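Local coordinates for protein succinate-semialdehyde dehydrogenase (Synechococcus sp., PDB 4ITA) that probably catalyses the NADP+-dependent oxidation of succinic semialdehyde to succinate, as a Rossmann-fold member of the aldehyde dehydrogenase family, at residues Gln51-Ala56 with Ala175-Gly180; Ala128-Asn133 with Ala153-Ala158. All coordinates share one frame; numbering follows the deposited sequence.

Contact 1: Gln51-Ala56 with Ala175-Gly180; sequences QWLENA and AGFPEG. With EDO (1,2-ethanediol), chain E.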
loop_
_atom_site.group_PDB
_atom_site.type_symbol
_atom_site.label_atom_id
_atom_site.label_comp_id
_atom_site.label_asym_id
_atom_site.label_seq_id
_atom_site.Cartn_x
_atom_site.Cartn_y
_atom_site.Cartn_z
ATOM N N GLN A 51 -17.392 -10.362 -20.086
ATOM C CA GLN A 51 -17.890 -11.617 -20.643
ATOM C C GLN A 51 -17.151 -12.816 -20.051
ATOM O O GLN A 51 -17.765 -13.792 -19.608
ATOM C CB GLN A 51 -17.724 -11.620 -22.161
ATOM C CG GLN A 51 -18.088 -12.953 -22.781
ATOM C CD GLN A 51 -17.563 -13.112 -24.196
ATOM O OE1 GLN A 51 -17.003 -12.179 -24.784
ATOM N NE2 GLN A 51 -17.747 -14.302 -24.757
ATOM N N TRP A 52 -15.829 -12.740 -20.027
ATOM C CA TRP A 52 -15.038 -13.856 -19.523
ATOM C C TRP A 52 -15.277 -14.048 -18.022
ATOM O O TRP A 52 -15.419 -15.180 -17.553
ATOM C CB TRP A 52 -13.562 -13.664 -19.881
ATOM C CG TRP A 52 -13.343 -13.593 -21.379
ATOM C CD1 TRP A 52 -14.024 -14.291 -22.346
ATOM C CD2 TRP A 52 -12.406 -12.761 -22.078
ATOM N NE1 TRP A 52 -13.559 -13.947 -23.595
ATOM C CE2 TRP A 52 -12.567 -13.011 -23.458
ATOM C CE3 TRP A 52 -11.448 -11.823 -21.669
ATOM C CZ2 TRP A 52 -11.810 -12.353 -24.430
ATOM C CZ3 TRP A 52 -10.692 -11.175 -22.638
ATOM C CH2 TRP A 52 -10.876 -11.445 -24.000
ATOM N N LEU A 53 -15.388 -12.949 -17.276
ATOM C CA LEU A 53 -15.659 -13.040 -15.842
ATOM C C LEU A 53 -17.030 -13.649 -15.562
ATOM O O LEU A 53 -17.182 -14.479 -14.665
ATOM C CB LEU A 53 -15.569 -11.665 -15.191
ATOM C CG LEU A 53 -14.398 -11.379 -14.265
ATOM C CD1 LEU A 53 -14.658 -10.084 -13.513
ATOM C CD2 LEU A 53 -14.173 -12.535 -13.299
ATOM N N GLU A 54 -18.027 -13.243 -16.342
ATOM C CA GLU A 54 -19.370 -13.794 -16.177
ATOM C C GLU A 54 -19.430 -15.254 -16.600
ATOM O O GLU A 54 -20.155 -16.047 -16.005
ATOM C CB GLU A 54 -20.417 -12.933 -16.902
ATOM C CG GLU A 54 -20.593 -11.591 -16.204
ATOM C CD GLU A 54 -21.606 -10.665 -16.852
ATOM O OE1 GLU A 54 -21.907 -10.835 -18.052
ATOM O OE2 GLU A 54 -22.093 -9.753 -16.143
ATOM N N ASN A 55 -18.644 -15.621 -17.609
ATOM C CA ASN A 55 -18.532 -17.022 -17.988
ATOM C C ASN A 55 -17.947 -17.854 -16.847
ATOM O O ASN A 55 -18.405 -18.965 -16.588
ATOM C CB ASN A 55 -17.668 -17.202 -19.239
ATOM C CG ASN A 55 -18.390 -16.852 -20.514
ATOM O OD1 ASN A 55 -19.595 -16.607 -20.532
ATOM N ND2 ASN A 55 -17.643 -16.838 -21.608
ATOM N N ALA A 56 -16.930 -17.313 -16.177
ATOM C CA ALA A 56 -16.323 -17.986 -15.028
ATOM C C ALA A 56 -17.348 -18.189 -13.915
ATOM O O ALA A 56 -17.433 -19.274 -13.334
ATOM C CB ALA A 56 -15.122 -17.202 -14.515
ATOM N N ALA A 175 -13.563 -20.228 -19.438
ATOM C CA ALA A 175 -14.357 -19.008 -19.498
ATOM C C ALA A 175 -13.991 -18.134 -20.693
ATOM O O ALA A 175 -14.801 -17.315 -21.144
ATOM C CB ALA A 175 -14.199 -18.219 -18.219
ATOM N N GLY A 176 -12.769 -18.293 -21.198
ATOM C CA GLY A 176 -12.320 -17.543 -22.354
ATOM C C GLY A 176 -11.160 -16.599 -22.121
ATOM O O GLY A 176 -10.719 -15.941 -23.055
ATOM N N PHE A 177 -10.658 -16.508 -20.891
ATOM C CA PHE A 177 -9.524 -15.615 -20.640
ATOM C C PHE A 177 -8.312 -16.095 -21.427
ATOM O O PHE A 177 -7.960 -17.271 -21.349
ATOM C CB PHE A 177 -9.185 -15.539 -19.147
ATOM C CG PHE A 177 -10.154 -14.716 -18.345
ATOM C CD1 PHE A 177 -10.079 -13.324 -18.365
ATOM C CD2 PHE A 177 -11.128 -15.325 -17.560
ATOM C CE1 PHE A 177 -10.972 -12.564 -17.630
ATOM C CE2 PHE A 177 -12.016 -14.566 -16.812
ATOM C CZ PHE A 177 -11.933 -13.190 -16.847
ATOM N N PRO A 178 -7.680 -15.190 -22.195
ATOM C CA PRO A 178 -6.539 -15.609 -23.025
ATOM C C PRO A 178 -5.392 -16.254 -22.239
ATOM O O PRO A 178 -5.169 -15.962 -21.054
ATOM C CB PRO A 178 -6.075 -14.302 -23.660
ATOM C CG PRO A 178 -7.320 -13.459 -23.734
ATOM C CD PRO A 178 -8.074 -13.789 -22.462
ATOM N N GLU A 179 -4.665 -17.134 -22.916
ATOM C CA GLU A 179 -3.527 -17.824 -22.330
ATOM C C GLU A 179 -2.525 -16.818 -21.770
ATOM O O GLU A 179 -2.163 -15.847 -22.435
ATOM C CB GLU A 179 -2.855 -18.676 -23.399
ATOM C CG GLU A 179 -1.676 -19.481 -22.900
ATOM C CD GLU A 179 -1.055 -20.360 -23.967
ATOM O OE1 GLU A 179 -1.503 -20.324 -25.131
ATOM O OE2 GLU A 179 -0.103 -21.088 -23.635
ATOM N N GLY A 180 -2.071 -17.053 -20.543
ATOM C CA GLY A 180 -1.109 -16.169 -19.896
ATOM C C GLY A 180 -1.726 -15.096 -19.025
ATOM O O GLY A 180 -1.021 -14.409 -18.289
HETATM C C1 EDO E . -6.104 -19.528 -17.991
HETATM O O1 EDO E . -5.469 -20.138 -19.119
HETATM C C2 EDO E . -6.554 -18.116 -18.334
HETATM O O2 EDO E . -5.436 -17.300 -18.701
#
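Trp-52 and Phe-177 meet as an edge-to-face aromatic pair, the edge of the indole directed at the face of the phenyl ring, with the ring planes at 61°. The tighter touch is a CH-pi contact: the helix backbone puts Trp-52 CB 3.4 Å from the centroid of the Phe-177 ring, almost on its normal. From there CG, anti to the carbonyl carbon (chi1 -60°), sends the indole along the loop. One indole face then receives Pro-178, whose CD lies 4.0 Å from the centroid of the six-membered ring, and the carbonyl O of Gly-176; a broad, flat side chain suits a place where it must lie against so much backbone. The phenyl tip also reaches the Leu-53 side chain, Phe-177 CZ lying 4.0 Å from Leu-53 CG.

Gly-176 makes a Schellman motif at the C-terminal end of helix 162-175, turning the chain with positive phi. Glycine fits twice over, since a CB here would run into Trp-52 CD1 as well as the carbonyl O of Ala-175.

The polar link is a single hydrogen bond from Asn-55 ND2 to Ala-175 O, 2.9 Å long and nearly straight at 170°. The acceptor lies in the amide plane of Asn-55, where an N-H points; the short polar side chain thus meets a carbonyl at the end of helix 162-175.

Small residues permit the close approach of backbones: Ala-175 CB comes 3.3 Å from Trp-52 O and 4.0 Å from Ala-56 CB. Behind them, Leu-172 touches both Ala-56 and Phe-177, while Tyr-41 of helix 24-41 touches Trp-52 and Phe-177.

Contact 2: Ala128-Asn133 with Ala153-Ala158; sequences AVMPWN and AVLKHA. With NDP (NADPH dihydro-nicotinamide-adenine-dinucleotide phosphate), chain C.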
loop_
_atom_site.group_PDB
_atom_site.type_symbol
_atom_site.label_atom_id
_atom_site.label_comp_id
_atom_site.label_asym_id
_atom_site.label_seq_id
_atom_site.Cartn_x
_atom_site.Cartn_y
_atom_site.Cartn_z
ATOM N N ALA A 128 0.134 -13.567 -6.655
ATOM C CA ALA A 128 -0.710 -13.862 -5.503
ATOM C C ALA A 128 -0.255 -15.140 -4.814
ATOM O O ALA A 128 -0.075 -16.174 -5.459
ATOM C CB ALA A 128 -2.136 -13.992 -5.922
ATOM N N VAL A 129 -0.094 -15.064 -3.499
ATOM C CA VAL A 129 0.225 -16.219 -2.670
ATOM C C VAL A 129 -0.973 -16.466 -1.765
ATOM O O VAL A 129 -1.395 -15.570 -1.021
ATOM C CB VAL A 129 1.489 -15.977 -1.824
ATOM C CG1 VAL A 129 1.730 -17.145 -0.864
ATOM C CG2 VAL A 129 2.694 -15.765 -2.728
ATOM N N MET A 130 -1.538 -17.668 -1.847
ATOM C CA MET A 130 -2.832 -17.962 -1.224
ATOM C C MET A 130 -2.785 -19.183 -0.307
ATOM O O MET A 130 -1.933 -20.050 -0.466
ATOM C CB MET A 130 -3.901 -18.150 -2.306
ATOM C CG MET A 130 -4.234 -16.855 -3.056
ATOM S SD MET A 130 -5.136 -15.590 -2.093
ATOM C CE MET A 130 -4.222 -14.105 -2.517
ATOM N N PRO A 131 -3.706 -19.253 0.668
ATOM C CA PRO A 131 -3.721 -20.348 1.641
ATOM C C PRO A 131 -4.754 -21.436 1.333
ATOM O O PRO A 131 -5.660 -21.238 0.519
ATOM C CB PRO A 131 -4.107 -19.630 2.931
ATOM C CG PRO A 131 -5.106 -18.641 2.459
ATOM C CD PRO A 131 -4.603 -18.158 1.091
ATOM N N TRP A 132 -4.631 -22.579 2.008
ATOM C CA TRP A 132 -5.525 -23.693 1.741
ATOM C C TRP A 132 -6.920 -23.540 2.350
ATOM O O TRP A 132 -7.800 -24.318 2.018
ATOM C CB TRP A 132 -4.900 -25.030 2.181
ATOM C CG TRP A 132 -4.353 -25.012 3.583
ATOM C CD1 TRP A 132 -3.036 -24.959 3.939
ATOM C CD2 TRP A 132 -5.099 -25.039 4.814
ATOM N NE1 TRP A 132 -2.913 -24.955 5.303
ATOM C CE2 TRP A 132 -4.160 -24.996 5.864
ATOM C CE3 TRP A 132 -6.458 -25.107 5.126
ATOM C CZ2 TRP A 132 -4.544 -25.006 7.210
ATOM C CZ3 TRP A 132 -6.838 -25.103 6.470
ATOM C CH2 TRP A 132 -5.882 -25.055 7.490
ATOM N N ASN A 133 -7.141 -22.572 3.240
ATOM C CA ASN A 133 -8.392 -22.609 4.011
ATOM C C ASN A 133 -9.659 -22.259 3.238
ATOM O O ASN A 133 -10.723 -22.811 3.514
ATOM C CB ASN A 133 -8.287 -21.862 5.350
ATOM C CG ASN A 133 -8.215 -20.366 5.197
ATOM O OD1 ASN A 133 -7.704 -19.841 4.204
ATOM N ND2 ASN A 133 -8.730 -19.657 6.195
ATOM N N ALA A 153 -2.164 -12.346 -13.792
ATOM C CA ALA A 153 -1.828 -12.877 -12.485
ATOM C C ALA A 153 -1.136 -14.216 -12.550
ATOM O O ALA A 153 -1.436 -15.054 -13.405
ATOM C CB ALA A 153 -3.076 -12.985 -11.631
ATOM N N VAL A 154 -0.195 -14.405 -11.636
ATOM C CA VAL A 154 0.379 -15.718 -11.377
ATOM C C VAL A 154 0.048 -16.082 -9.939
ATOM O O VAL A 154 0.204 -15.263 -9.031
ATOM C CB VAL A 154 1.905 -15.787 -11.679
ATOM C CG1 VAL A 154 2.150 -15.621 -13.176
ATOM C CG2 VAL A 154 2.685 -14.729 -10.882
ATOM N N LEU A 155 -0.439 -17.302 -9.753
ATOM C CA LEU A 155 -0.877 -17.783 -8.448
ATOM C C LEU A 155 0.078 -18.827 -7.897
ATOM O O LEU A 155 0.333 -19.839 -8.550
ATOM C CB LEU A 155 -2.257 -18.422 -8.572
ATOM C CG LEU A 155 -2.750 -19.257 -7.385
ATOM C CD1 LEU A 155 -2.994 -18.413 -6.138
ATOM C CD2 LEU A 155 -4.004 -20.048 -7.765
ATOM N N LYS A 156 0.598 -18.584 -6.700
ATOM C CA LYS A 156 1.254 -19.626 -5.924
ATOM C C LYS A 156 0.289 -20.001 -4.813
ATOM O O LYS A 156 0.111 -19.267 -3.835
ATOM C CB LYS A 156 2.603 -19.152 -5.363
ATOM C CG LYS A 156 3.357 -20.220 -4.565
ATOM C CD LYS A 156 3.168 -20.094 -3.044
ATOM C CE LYS A 156 3.945 -21.175 -2.277
ATOM N NZ LYS A 156 3.350 -22.542 -2.427
ATOM N N HIS A 157 -0.384 -21.130 -4.997
ATOM C CA HIS A 157 -1.337 -21.614 -4.013
ATOM C C HIS A 157 -0.600 -22.466 -2.985
ATOM O O HIS A 157 0.579 -22.796 -3.147
ATOM C CB HIS A 157 -2.454 -22.417 -4.697
ATOM C CG HIS A 157 -3.806 -22.217 -4.085
ATOM N ND1 HIS A 157 -3.983 -21.940 -2.746
ATOM C CD2 HIS A 157 -5.045 -22.246 -4.635
ATOM C CE1 HIS A 157 -5.275 -21.806 -2.496
ATOM N NE2 HIS A 157 -5.941 -21.990 -3.623
ATOM N N ALA A 158 -1.306 -22.826 -1.924
ATOM C CA ALA A 158 -0.740 -23.682 -0.894
ATOM C C ALA A 158 -0.380 -25.038 -1.499
ATOM O O ALA A 158 -1.056 -25.523 -2.412
ATOM C CB ALA A 158 -1.741 -23.848 0.227
HETATM P PA NDP C . 0.901 -20.179 5.587
HETATM O O1A NDP C . 1.334 -18.751 5.751
HETATM O O2A NDP C . 1.757 -21.288 6.134
HETATM O O5B NDP C . 0.698 -20.467 4.027
HETATM C C5B NDP C . -0.050 -19.586 3.180
HETATM C C4B NDP C . 0.592 -19.491 1.798
HETATM O O4B NDP C . 1.878 -18.878 1.927
HETATM C C3B NDP C . 0.858 -20.847 1.155
HETATM O O3B NDP C . 0.765 -20.707 -0.269
HETATM C C2B NDP C . 2.299 -21.124 1.539
HETATM O O2B NDP C . 2.964 -22.015 0.654
HETATM C C1B NDP C . 2.873 -19.744 1.377
HETATM N N9A NDP C . 4.103 -19.482 2.139
HETATM C C8A NDP C . 4.430 -19.905 3.376
HETATM N N7A NDP C . 5.639 -19.410 3.734
HETATM C C5A NDP C . 6.076 -18.643 2.722
HETATM C C6A NDP C . 7.264 -17.827 2.429
HETATM N N6A NDP C . 8.254 -17.727 3.338
HETATM N N1A NDP C . 7.310 -17.198 1.239
HETATM C C2A NDP C . 6.328 -17.286 0.332
HETATM N N3A NDP C . 5.219 -18.015 0.524
HETATM C C4A NDP C . 5.056 -18.693 1.679
HETATM O O3 NDP C . -0.607 -20.189 6.195
HETATM P PN NDP C . -1.485 -21.302 6.989
HETATM O O1N NDP C . -0.653 -22.048 8.009
HETATM O O2N NDP C . -2.287 -22.051 5.960
HETATM O O5D NDP C . -2.494 -20.350 7.806
HETATM C C5D NDP C . -3.451 -19.555 7.120
HETATM C C4D NDP C . -3.393 -18.128 7.635
HETATM O O4D NDP C . -4.038 -17.249 6.702
HETATM C C3D NDP C . -4.118 -17.943 8.953
HETATM O O3D NDP C . -3.352 -17.102 9.824
HETATM C C2D NDP C . -5.412 -17.295 8.499
HETATM O O2D NDP C . -6.022 -16.583 9.576
HETATM C C1D NDP C . -4.925 -16.372 7.400
HETATM N N1N NDP C . -6.054 -15.955 6.557
HETATM C C2N NDP C . -6.211 -14.662 6.226
HETATM C C3N NDP C . -7.467 -14.188 5.851
HETATM C C7N NDP C . -7.676 -12.759 5.444
HETATM O O7N NDP C . -8.339 -12.532 4.434
HETATM N N7N NDP C . -7.154 -11.780 6.177
HETATM C C4N NDP C . -8.672 -15.098 5.852
HETATM C C5N NDP C . -8.240 -16.486 5.744
HETATM C C6N NDP C . -6.947 -16.858 6.102
HETATM P P2B NDP C . 3.195 -23.560 1.029
HETATM O O1X NDP C . 3.937 -24.065 -0.175
HETATM O O2X NDP C . 4.029 -23.582 2.288
HETATM O O3X NDP C . 1.855 -24.208 1.196
#
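Lys-156 and Val-129, paired on adjacent parallel strands, jointly meet the adenosine end of NADPH, and the lysine ammonium gathers both cofactor and protein oxygens. Lys-156 NZ donates to O1X of the NADPH 2'-phosphate at 2.8 Å and to His-157 O at 2.9 Å, with a weak bond to O2B of the cofactor; Ile-187 O is another acceptor. CG of Lys-156 is anti to N (chi1 -179°), and bends at chi2 and chi4 carry the amine round to the phosphate, as expected of a residue recognising the phosphate that distinguishes NADPH from NADH. A methionine in its place would probably leave that phosphate without this positive partner and the His-157 carbonyl without its ammonium donor. Val-129, branched and apolar, lays CG1 3.3 Å from O4B of the cofactor ribose.

Three backbone bonds, Ala-128 N to Val-154 O, Lys-156 N to Ala-128 O and Met-130 N to Lys-156 O, hold the strands in parallel register. Beyond the end of strand 115-129, Met-130 O accepts a 2.8 Å bond from NADPH O3B. The Met-130 and Leu-155 side chains cross at about a right angle, CG of Met-130 3.7 Å from CD1 of Leu-155. His-157 ND1 accepts from Ala-158 N while NE2 bonds Pro-135 O, which fixes the imidazole. The small Ala-158 lets its CB lie 3.9 Å from Trp-132 CB, at the indole edge.

Strands 115-129 and 152-156 belong to a beta-alpha-beta crossover of the Rossmann-type domain: helix 137-149 lies against Ala-128, Met-130 and His-157, strand 201-207 flanks Val-129, and strand 182-185 lies beyond Leu-155.

Overall arrangement
Contact 2 comes between the two halves of contact 1 in the sequence: helix 46-62 precedes strand 115-129, and residues 175-180 follow strand 152-156 through helix 162-175. Their centres are about 19 Å apart, and their nearest atoms about 5 Å, without touching. Helix 137-149 relates them, forming the crossover of contact 2 and touching Leu-53 and Phe-177 of contact 1. The loop of contact 1 leads into strand 182-185, which pairs with strand 152-156. The centre of contact 2 is about 11 Å from the centre of the chain, that of contact 1 about 23 Å; the nucleotide-binding fold thus probably holds its cofactor at inner strand ends, while contact 1 joins helix 46-62 to its periphery.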